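Local coordinates for protein 5'-Methylthioadenosine Nucleosidase (Arabidopsis thaliana, PDB 2QSU) that is a nucleosidase by name, of the phosphorylase superfamily, and pairs with a second copy of itself, each subunit built round a mixed beta-sheet flanked by helices, at residues Ser134-His139 against Leu175-Ser180. Residues are numbered along the deposited sequence; the frame is centred on the assembly and turned at random.
Sequences SDVVFH and LSTGDS
His139 leans over the end of strand 172-177 just after its own strand, 130-138, has finished. Its CG sits between the backbone N and the carbonyl carbon (chi1 49°), which swings the ring across to the neighbouring strand. Followed outward, CB lies 3.5 Å from Ser176 OG, and CG is about equally near that hydroxyl and Thr177 O. Ser176 OG lies at the ring edge, near its plane, 3.0 Å from CD2, while Thr177 O stands over one ring face, toward the rim. CE1 packs on Gly178 CA at 3.6 Å. NE2, at the tip, donates a weak hydrogen bond to a water in the ring plane; this water also lies 2.6 Å from Ser180 O, to which it can donate. The same Thr177 O accepts His139 N (2.7 Å), so one carbonyl oxygen takes the N-H of His139 and also lies over its ring.

Upstream, the strands run parallel, with Val137 at the centre of the pairing: its N donates to Leu175 O, and its O accepts Thr177 N at 2.8 Å. Leu175 N reaches Asp135 O in a nearly straight bond (173°). On the face shared with Phe138, Val136 CG1 rests against Leu175 CD2 (3.8 Å) and beside Thr177 OG1, whose hydrogen-bond partners are Asp200 and Ala204 N. Ala204 of helix 203-212 touches Val136 and Phe138; on the other face, Ile191 of helix 185-193 touches Ser176 and His139. Strand 198-200 continues the parallel run beyond 172-177, and 217-226 pairs antiparallel with 130-138, within the mixed-sheet alpha/beta fold of the phosphorylase superfamily.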
ATOM      1  N   SER A 134     -16.766   1.412 -12.689  1.00 18.83           N
ATOM      2  CA  SER A 134     -16.526   0.556 -13.837  1.00 20.11           C
ATOM      3  C   SER A 134     -15.121  -0.046 -13.815  1.00 20.90           C
ATOM      4  O   SER A 134     -14.954  -1.245 -13.959  1.00 21.19           O
ATOM      5  CB  SER A 134     -16.647   1.410 -15.089  1.00 20.29           C
ATOM      6  OG  SER A 134     -15.718   2.485 -14.979  1.00 18.25           O
ATOM      7  N   ASP A 135     -14.101   0.808 -13.652  1.00 22.24           N
ATOM      8  CA  ASP A 135     -12.707   0.361 -13.510  1.00 22.03           C
ATOM      9  C   ASP A 135     -11.875   1.380 -12.705  1.00 21.72           C
ATOM     10  O   ASP A 135     -12.384   2.448 -12.361  1.00 22.55           O
ATOM     11  CB  ASP A 135     -12.088   0.031 -14.893  1.00 22.73           C
ATOM     12  CG  ASP A 135     -12.041   1.213 -15.823  1.00 25.07           C
ATOM     13  OD1 ASP A 135     -12.339   2.338 -15.390  1.00 29.45           O
ATOM     14  OD2 ASP A 135     -11.692   1.020 -17.004  1.00 29.12           O
ATOM     15  N   VAL A 136     -10.644   1.025 -12.325  1.00 21.09           N
ATOM     16  CA  VAL A 136      -9.836   1.882 -11.455  1.00 20.76           C
ATOM     17  C   VAL A 136      -8.401   1.991 -11.918  1.00 20.42           C
ATOM     18  O   VAL A 136      -7.824   0.991 -12.342  1.00 21.03           O
ATOM     19  CB  VAL A 136      -9.696   1.383 -10.016  1.00 20.27           C
ATOM     20  CG1 VAL A 136      -9.378   2.571  -9.142  1.00 23.63           C
ATOM     21  CG2 VAL A 136     -10.937   0.733  -9.516  1.00 22.54           C
ATOM     22  N   VAL A 137      -7.821   3.168 -11.686  1.00 19.26           N
ATOM     23  CA  VAL A 137      -6.410   3.462 -11.928  1.00 19.73           C
ATOM     24  C   VAL A 137      -5.773   4.157 -10.718  1.00 19.30           C
ATOM     25  O   VAL A 137      -6.469   4.486  -9.737  1.00 20.25           O
ATOM     26  CB  VAL A 137      -6.231   4.320 -13.221  1.00 20.72           C
ATOM     27  CG1 VAL A 137      -6.555   3.485 -14.434  1.00 18.89           C
ATOM     28  CG2 VAL A 137      -7.120   5.539 -13.183  1.00 19.96           C
ATOM     29  N   PHE A 138      -4.445   4.255 -10.726  1.00 17.72           N
ATOM     30  CA  PHE A 138      -3.706   5.140  -9.815  1.00 16.50           C
ATOM     31  C   PHE A 138      -3.319   6.394 -10.578  1.00 16.49           C
ATOM     32  O   PHE A 138      -2.950   6.270 -11.774  1.00 16.68           O
ATOM     33  CB  PHE A 138      -2.378   4.489  -9.363  1.00 16.59           C
ATOM     34  CG  PHE A 138      -2.541   3.348  -8.425  1.00 14.82           C
ATOM     35  CD1 PHE A 138      -2.625   3.574  -7.062  1.00 16.04           C
ATOM     36  CD2 PHE A 138      -2.590   2.054  -8.891  1.00 14.76           C
ATOM     37  CE1 PHE A 138      -2.766   2.484  -6.145  1.00 10.93           C
ATOM     38  CE2 PHE A 138      -2.722   0.957  -7.991  1.00 15.72           C
ATOM     39  CZ  PHE A 138      -2.800   1.201  -6.601  1.00 12.69           C
ATOM     40  N   HIS A 139      -3.297   7.557  -9.906  1.00 14.36           N
ATOM     41  CA  HIS A 139      -2.726   8.789 -10.525  1.00 15.96           C
ATOM     42  C   HIS A 139      -1.350   9.220  -9.983  1.00 15.32           C
ATOM     43  O   HIS A 139      -0.803  10.219 -10.451  1.00 17.97           O
ATOM     44  CB  HIS A 139      -3.706   9.992 -10.536  1.00 15.19           C
ATOM     45  CG  HIS A 139      -4.357  10.271  -9.204  1.00 17.25           C
ATOM     46  ND1 HIS A 139      -3.792  11.090  -8.245  1.00 18.02           N
ATOM     47  CD2 HIS A 139      -5.545   9.870  -8.692  1.00 15.60           C
ATOM     48  CE1 HIS A 139      -4.581  11.139  -7.180  1.00 15.37           C
ATOM     49  NE2 HIS A 139      -5.657  10.416  -7.430  1.00 17.39           N
ATOM     50  N   LEU A 175     -12.635   5.300 -11.618  1.00 16.73           N
ATOM     51  CA  LEU A 175     -12.098   5.837 -10.385  1.00 17.16           C
ATOM     52  C   LEU A 175     -10.567   5.967 -10.465  1.00 17.44           C
ATOM     53  O   LEU A 175      -9.885   5.097 -11.006  1.00 17.22           O
ATOM     54  CB  LEU A 175     -12.535   4.945  -9.210  1.00 15.89           C
ATOM     55  CG  LEU A 175     -11.854   5.236  -7.873  1.00 15.79           C
ATOM     56  CD1 LEU A 175     -12.345   6.462  -7.230  1.00 14.47           C
ATOM     57  CD2 LEU A 175     -12.063   4.073  -6.997  1.00 11.41           C
ATOM     58  N   SER A 176     -10.037   7.091  -9.977  1.00 18.23           N
ATOM     59  CA  SER A 176      -8.611   7.327  -9.971  1.00 18.08           C
ATOM     60  C   SER A 176      -8.106   7.559  -8.548  1.00 18.73           C
ATOM     61  O   SER A 176      -8.642   8.410  -7.821  1.00 19.08           O
ATOM     62  CB  SER A 176      -8.236   8.499 -10.882  1.00 19.06           C
ATOM     63  OG  SER A 176      -6.843   8.512 -11.046  1.00 18.40           O
ATOM     64  N   THR A 177      -7.109   6.759  -8.151  1.00 17.33           N
ATOM     65  CA  THR A 177      -6.623   6.686  -6.766  1.00 18.32           C
ATOM     66  C   THR A 177      -5.216   7.259  -6.589  1.00 18.15           C
ATOM     67  O   THR A 177      -4.327   7.101  -7.479  1.00 15.40           O
ATOM     68  CB  THR A 177      -6.657   5.206  -6.266  1.00 18.25           C
ATOM     69  OG1 THR A 177      -7.990   4.705  -6.410  1.00 18.89           O
ATOM     70  CG2 THR A 177      -6.189   5.067  -4.814  1.00 20.49           C
ATOM     71  N   GLY A 178      -5.031   7.910  -5.427  1.00 17.38           N
ATOM     72  CA  GLY A 178      -3.742   8.429  -4.958  1.00 16.98           C
ATOM     73  C   GLY A 178      -3.798   8.626  -3.443  1.00 17.87           C
ATOM     74  O   GLY A 178      -4.886   8.701  -2.854  1.00 19.12           O
ATOM     75  N   ASP A 179      -2.639   8.742  -2.800  1.00 18.10           N
ATOM     76  CA  ASP A 179      -2.580   8.887  -1.326  1.00 20.07           C
ATOM     77  C   ASP A 179      -2.646  10.353  -0.864  1.00 20.07           C
ATOM     78  O   ASP A 179      -2.546  10.624   0.328  1.00 20.59           O
ATOM     79  CB  ASP A 179      -1.289   8.287  -0.790  1.00 19.21           C
ATOM     80  CG  ASP A 179      -1.348   6.791  -0.658  1.00 21.62           C
ATOM     81  OD1 ASP A 179      -1.941   6.278   0.346  1.00 15.72           O
ATOM     82  OD2 ASP A 179      -0.764   6.117  -1.547  1.00 17.66           O
ATOM     83  N   SER A 180      -2.746  11.284  -1.825  1.00 19.49           N
ATOM     84  CA  SER A 180      -2.969  12.679  -1.534  1.00 20.23           C
ATOM     85  C   SER A 180      -4.425  13.042  -1.650  1.00 19.42           C
ATOM     86  O   SER A 180      -5.095  12.707  -2.628  1.00 18.67           O
ATOM     87  CB  SER A 180      -2.159  13.597  -2.463  1.00 19.56           C
ATOM     88  OG  SER A 180      -0.804  13.578  -2.090  1.00 20.65           O
TER
HETATM   89  O   HOH W   1      -6.400  11.131  -4.301  1.00 10.51           O